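Local coordinates for multifunctional non-homologous end joining DNA repair protein LigD (PDB 2IRU), which probably repairs DNA double-strand breaks together with Ku by non-homologous end joining, this chain being its polymerase domain, which probably uses manganese ions for nucleotide addition, at residues 50-55 / 94-99; 82-87 / 116-121. One frame throughout, in Å; residues are numbered along the deposited sequence.

In the fold
In this primase-polymerase domain the hairpin of strands 80-84 and 91-95 takes part in both contacts: interaction 1 ties the end of 91-95 to the approach to strand 53-56, and interaction 2 lays 80-84 against strand 118-122 of the large mixed sheet. Their centres are 12 Å apart. They meet where R50 NH1 lies 3.1 Å from Q117 O, a probable hydrogen bond. Both skirt the likely substrate site: the side chain of P51 is about 6 Å, and that of W118 about 8 Å, from the side chain of T239, and the side chain of R54 is about 7 Å from that of H114.

Interaction 1: 50-55 / 94-99; sequences RPATRK and PIIDSA
R54 folds back against P94 in the tightly packed part of the contact. The arginine chain bends at chi2 (77°) and again at chi3, which brings one face of its guanidinium against the proline: P94 CG stands 3.2 Å above the guanidinium plane, offset toward the rim, and R54 NH1 comes within 3.1 Å of P94 CD. The group is held flat from its edge, where NH1 donates to A52 O at 2.8 Å, nearly in the guanidinium plane; K69 O and Q70 O accept further bonds from NH1 and NH2. Next to it A52 N donates to P94 O over 3.0 Å, nearly straight at 167°, and A52 CB packs on I96 CG1 at 3.9 Å. This backbone bond joins the lead-in to strand 53-56, part of a four-stranded antiparallel sheet, to P94 in the hairpin strand 91-95. The same strand 53-56 carries K55, which by similarity binds the polymerase substrate. Toward R50 the fit is looser. There a water bridges the backbones, donating to R50 O at 2.7 Å and accepting from I96 N at 2.8 Å, while I95 lays its side chain beside R50 O. Past I96 the chain turns away to exposed D97 and to S98, whose OG accepts from G101 N and so N-caps helix 99-107.

Interaction 2: 82-87 / 116-121; sequences ATVAHR and PQWRFV
On the hairpin strand 80-84, A82 and V84 face two aromatic side chains, W118 and F120, of the strand 118-122 that borders the large mixed sheet. A82 sets its methyl squarely over the F120 ring: CB is 3.5 Å from the ring centroid and 9° off the normal, a CH-pi contact. The other face of the same ring receives the indole of W118, whose CZ3 stands 3.7 Å above its centre. The two ring planes are close to perpendicular, so the phenyl is held between a methyl on one side and an aromatic edge on the other. V84 fills the angle between the two rings with a single branch. Its chi1 of -166° puts CG2 beside the backbone N, and from there CG2 reaches W118 CH2 at 3.8 Å, near the indole plane, and F120 CZ at 3.7 Å obliquely. T83 turns its side chain away, but T83 O meets F120 CE1 at the ring edge, 3.7 Å away and near the ring plane. The strands do not pair as a sheet: their axes pass 9.1 Å apart at 118°, and mostly side chains fill the interval, so the hairpin packs against the edge of the mixed sheet inside the primase-polymerase domain. P51 and I95 also touch F120, extending the apolar cluster toward the neighbouring contact. W118 is fixed further: P116 CG lies 3.6 Å over one indole face, and NE1 bonds to G236 O, in a segment that by similarity meets the target DNA. Beyond V84 the chain leaves the rings for exposed H86, where another probable DNA-binding segment, 86-91, begins.

Interaction 1: 50-55 / 94-99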
loop_
_atom_site.group_PDB
_atom_site.type_symbol
_atom_site.label_atom_id
_atom_site.label_comp_id
_atom_site.label_asym_id
_atom_site.label_seq_id
_atom_site.Cartn_x
_atom_site.Cartn_y
_atom_site.Cartn_z
ATOM N N ARG A 50 8.069 8.713 -0.247
ATOM C CA ARG A 50 8.229 7.428 -0.952
ATOM C C ARG A 50 8.039 7.601 -2.460
ATOM O O ARG A 50 7.170 8.391 -2.873
ATOM C CB ARG A 50 7.198 6.427 -0.443
ATOM C CG ARG A 50 7.349 6.239 1.061
ATOM C CD ARG A 50 6.358 5.203 1.662
ATOM N NE ARG A 50 6.388 5.439 3.104
ATOM C CZ ARG A 50 7.265 4.894 3.958
ATOM N NH1 ARG A 50 8.133 3.947 3.559
ATOM N NH2 ARG A 50 7.237 5.266 5.231
ATOM N N PRO A 51 8.801 6.835 -3.286
ATOM C CA PRO A 51 8.543 6.855 -4.729
ATOM C C PRO A 51 7.182 6.218 -4.991
ATOM O O PRO A 51 6.932 5.099 -4.537
ATOM C CB PRO A 51 9.657 5.976 -5.320
ATOM C CG PRO A 51 10.065 4.993 -4.148
ATOM C CD PRO A 51 9.840 5.851 -2.899
ATOM N N ALA A 52 6.331 6.928 -5.727
ATOM C CA ALA A 52 4.960 6.446 -5.998
ATOM C C ALA A 52 4.885 5.766 -7.362
ATOM O O ALA A 52 5.009 6.449 -8.405
ATOM C CB ALA A 52 3.957 7.592 -5.946
ATOM N N THR A 53 4.688 4.447 -7.334
ATOM C CA THR A 53 4.321 3.685 -8.559
ATOM C C THR A 53 2.821 3.805 -8.793
ATOM O O THR A 53 2.056 3.617 -7.861
ATOM C CB THR A 53 4.768 2.212 -8.431
ATOM O OG1 THR A 53 6.193 2.173 -8.440
ATOM C CG2 THR A 53 4.249 1.358 -9.594
ATOM N N ARG A 54 2.417 4.135 -10.023
ATOM C CA ARG A 54 0.975 4.220 -10.378
ATOM C C ARG A 54 0.539 2.981 -11.141
ATOM O O ARG A 54 1.336 2.439 -11.904
ATOM C CB ARG A 54 0.699 5.463 -11.278
ATOM C CG ARG A 54 0.800 6.830 -10.547
ATOM C CD ARG A 54 2.230 7.267 -10.318
ATOM N NE ARG A 54 2.800 7.690 -11.603
ATOM C CZ ARG A 54 4.078 7.583 -11.975
ATOM N NH1 ARG A 54 5.014 7.092 -11.147
ATOM N NH2 ARG A 54 4.422 8.039 -13.197
ATOM N N LYS A 55 -0.703 2.539 -10.959
ATOM C CA LYS A 55 -1.279 1.659 -11.958
ATOM C C LYS A 55 -2.513 2.405 -12.505
ATOM O O LYS A 55 -3.390 2.836 -11.725
ATOM C CB LYS A 55 -1.575 0.256 -11.439
ATOM C CG LYS A 55 -1.849 -0.691 -12.651
ATOM C CD LYS A 55 -1.859 -2.178 -12.279
ATOM C CE LYS A 55 -2.229 -2.992 -13.531
ATOM N NZ LYS A 55 -2.368 -4.460 -13.151
ATOM N N PRO A 94 7.574 10.218 -9.045
ATOM C CA PRO A 94 6.917 11.306 -8.310
ATOM C C PRO A 94 6.890 10.896 -6.837
ATOM O O PRO A 94 6.924 9.711 -6.532
ATOM C CB PRO A 94 5.477 11.302 -8.847
ATOM C CG PRO A 94 5.251 9.873 -9.369
ATOM C CD PRO A 94 6.621 9.299 -9.703
ATOM N N ILE A 95 6.889 11.864 -5.952
ATOM C CA ILE A 95 6.610 11.629 -4.522
ATOM C C ILE A 95 5.312 12.417 -4.296
ATOM O O ILE A 95 5.267 13.606 -4.537
ATOM C CB ILE A 95 7.743 12.187 -3.635
ATOM C CG1 ILE A 95 9.075 11.458 -3.905
ATOM C CG2 ILE A 95 7.314 12.164 -2.119
ATOM C CD1 ILE A 95 10.255 12.225 -3.387
ATOM N N ILE A 96 4.272 11.739 -3.839
ATOM C CA ILE A 96 2.982 12.398 -3.627
ATOM C C ILE A 96 2.957 12.844 -2.184
ATOM O O ILE A 96 3.073 12.013 -1.283
ATOM C CB ILE A 96 1.830 11.417 -3.939
ATOM C CG1 ILE A 96 1.957 10.913 -5.403
ATOM C CG2 ILE A 96 0.492 12.050 -3.626
ATOM C CD1 ILE A 96 1.870 11.982 -6.498
ATOM N N ASP A 97 2.866 14.164 -1.984
ATOM C CA ASP A 97 3.060 14.752 -0.650
ATOM C C ASP A 97 2.143 15.943 -0.408
ATOM O O ASP A 97 2.349 16.707 0.544
ATOM C CB ASP A 97 4.549 15.117 -0.413
ATOM C CG ASP A 97 5.115 16.052 -1.485
ATOM O OD1 ASP A 97 4.336 16.626 -2.301
ATOM O OD2 ASP A 97 6.377 16.234 -1.504
ATOM N N SER A 98 1.116 16.060 -1.258
ATOM C CA SER A 98 0.099 17.110 -1.106
ATOM C C SER A 98 -1.231 16.591 -1.635
ATOM O O SER A 98 -1.295 15.654 -2.453
ATOM C CB SER A 98 0.481 18.355 -1.897
ATOM O OG SER A 98 0.389 18.114 -3.312
ATOM N N ALA A 99 -2.304 17.224 -1.155
ATOM C CA ALA A 99 -3.645 16.888 -1.642
ATOM C C ALA A 99 -3.749 17.051 -3.172
ATOM O O ALA A 99 -4.338 16.200 -3.875
ATOM C CB ALA A 99 -4.690 17.751 -0.913
HETATM O O HOH W 1 4.581 9.150 -2.743
#

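Interaction 2: 82-87 / 116-121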
loop_
_atom_site.group_PDB
_atom_site.type_symbol
_atom_site.label_atom_id
_atom_site.label_comp_id
_atom_site.label_asym_id
_atom_site.label_seq_id
_atom_site.Cartn_x
_atom_site.Cartn_y
_atom_site.Cartn_z
ATOM N N ALA A 82 12.128 12.171 -7.177
ATOM C CA ALA A 82 13.460 11.761 -6.800
ATOM C C ALA A 82 13.858 10.496 -7.537
ATOM O O ALA A 82 13.000 9.770 -8.022
ATOM C CB ALA A 82 13.579 11.604 -5.293
ATOM N N THR A 83 15.172 10.240 -7.603
ATOM C CA THR A 83 15.707 9.236 -8.504
ATOM C C THR A 83 16.219 8.006 -7.733
ATOM O O THR A 83 16.874 8.148 -6.679
ATOM C CB THR A 83 16.841 9.863 -9.350
ATOM O OG1 THR A 83 16.340 11.048 -9.986
ATOM C CG2 THR A 83 17.348 8.908 -10.393
ATOM N N VAL A 84 15.900 6.825 -8.252
ATOM C CA VAL A 84 16.459 5.558 -7.737
ATOM C C VAL A 84 17.341 4.920 -8.806
ATOM O O VAL A 84 16.950 4.828 -9.976
ATOM C CB VAL A 84 15.343 4.569 -7.348
ATOM C CG1 VAL A 84 15.928 3.426 -6.491
ATOM C CG2 VAL A 84 14.220 5.297 -6.620
ATOM N N ALA A 85 18.537 4.476 -8.413
ATOM C CA ALA A 85 19.472 3.898 -9.375
ATOM C C ALA A 85 19.455 2.382 -9.276
ATOM O O ALA A 85 20.131 1.809 -8.425
ATOM C CB ALA A 85 20.889 4.445 -9.159
ATOM N N HIS A 86 18.665 1.744 -10.135
ATOM C CA HIS A 86 18.510 0.284 -10.143
ATOM C C HIS A 86 19.542 -0.388 -11.055
ATOM O O HIS A 86 20.364 0.287 -11.665
ATOM C CB HIS A 86 17.087 -0.105 -10.553
ATOM C CG HIS A 86 16.651 0.467 -11.869
ATOM N ND1 HIS A 86 16.692 -0.252 -13.046
ATOM C CD2 HIS A 86 16.160 1.688 -12.192
ATOM C CE1 HIS A 86 16.240 0.500 -14.034
ATOM N NE2 HIS A 86 15.909 1.682 -13.542
ATOM N N ARG A 87 19.477 -1.719 -11.152
ATOM C CA ARG A 87 20.440 -2.521 -11.930
ATOM C C ARG A 87 20.492 -2.195 -13.435
ATOM O O ARG A 87 21.582 -2.169 -14.019
ATOM C CB ARG A 87 20.200 -4.023 -11.687
ATOM C CG ARG A 87 21.248 -4.986 -12.274
ATOM C CD ARG A 87 20.730 -5.714 -13.523
ATOM N NE ARG A 87 21.254 -5.151 -14.772
ATOM C CZ ARG A 87 20.636 -5.198 -15.956
ATOM N NH1 ARG A 87 19.439 -5.768 -16.081
ATOM N NH2 ARG A 87 21.219 -4.655 -17.022
ATOM N N PRO A 116 7.151 1.674 -1.711
ATOM C CA PRO A 116 7.994 0.756 -0.913
ATOM C C PRO A 116 8.020 1.172 0.551
ATOM O O PRO A 116 7.370 2.159 0.914
ATOM C CB PRO A 116 9.369 0.918 -1.574
ATOM C CG PRO A 116 9.400 2.461 -1.943
ATOM C CD PRO A 116 7.930 2.720 -2.407
ATOM N N GLN A 117 8.762 0.418 1.377
ATOM C CA GLN A 117 8.736 0.593 2.838
ATOM C C GLN A 117 9.868 1.498 3.332
ATOM O O GLN A 117 10.044 1.667 4.542
ATOM C CB GLN A 117 8.776 -0.792 3.553
ATOM C CG GLN A 117 7.770 -1.775 2.965
ATOM C CD GLN A 117 6.359 -1.148 2.808
ATOM O OE1 GLN A 117 5.802 -0.598 3.787
ATOM N NE2 GLN A 117 5.794 -1.202 1.573
ATOM N N TRP A 118 10.607 2.044 2.377
ATOM C CA TRP A 118 11.648 3.043 2.642
ATOM C C TRP A 118 11.244 4.433 2.154
ATOM O O TRP A 118 10.371 4.576 1.288
ATOM C CB TRP A 118 12.996 2.615 2.049
ATOM C CG TRP A 118 12.960 2.350 0.560
ATOM C CD1 TRP A 118 12.803 1.119 -0.044
ATOM C CD2 TRP A 118 13.120 3.305 -0.505
ATOM N NE1 TRP A 118 12.857 1.250 -1.407
ATOM C CE2 TRP A 118 13.061 2.578 -1.722
ATOM C CE3 TRP A 118 13.325 4.703 -0.554
ATOM C CZ2 TRP A 118 13.177 3.199 -2.975
ATOM C CZ3 TRP A 118 13.430 5.319 -1.810
ATOM C CH2 TRP A 118 13.333 4.559 -2.998
ATOM N N ARG A 119 11.878 5.450 2.732
ATOM C CA ARG A 119 11.741 6.834 2.244
ATOM C C ARG A 119 13.048 7.407 1.709
ATOM O O ARG A 119 14.150 7.032 2.164
ATOM C CB ARG A 119 11.265 7.744 3.362
ATOM C CG ARG A 119 9.863 7.457 3.843
ATOM C CD ARG A 119 9.595 8.203 5.124
ATOM N NE ARG A 119 9.466 9.633 4.918
ATOM C CZ ARG A 119 8.442 10.342 5.381
ATOM N NH1 ARG A 119 7.496 9.727 6.094
ATOM N NH2 ARG A 119 8.364 11.644 5.154
ATOM N N PHE A 120 12.930 8.294 0.732
ATOM C CA PHE A 120 14.057 9.164 0.362
ATOM C C PHE A 120 14.541 9.999 1.546
ATOM O O PHE A 120 13.745 10.438 2.405
ATOM C CB PHE A 120 13.639 10.094 -0.767
ATOM C CG PHE A 120 13.443 9.397 -2.067
ATOM C CD1 PHE A 120 14.531 9.002 -2.835
ATOM C CD2 PHE A 120 12.156 9.159 -2.535
ATOM C CE1 PHE A 120 14.347 8.342 -4.045
ATOM C CE2 PHE A 120 11.955 8.504 -3.772
ATOM C CZ PHE A 120 13.017 8.103 -4.516
ATOM N N VAL A 121 15.849 10.230 1.581
ATOM C CA VAL A 121 16.417 11.076 2.615
ATOM C C VAL A 121 17.320 12.094 1.948
ATOM O O VAL A 121 18.052 11.749 1.018
ATOM C CB VAL A 121 17.203 10.290 3.706
ATOM C CG1 VAL A 121 16.303 9.310 4.439
ATOM C CG2 VAL A 121 18.436 9.590 3.130
#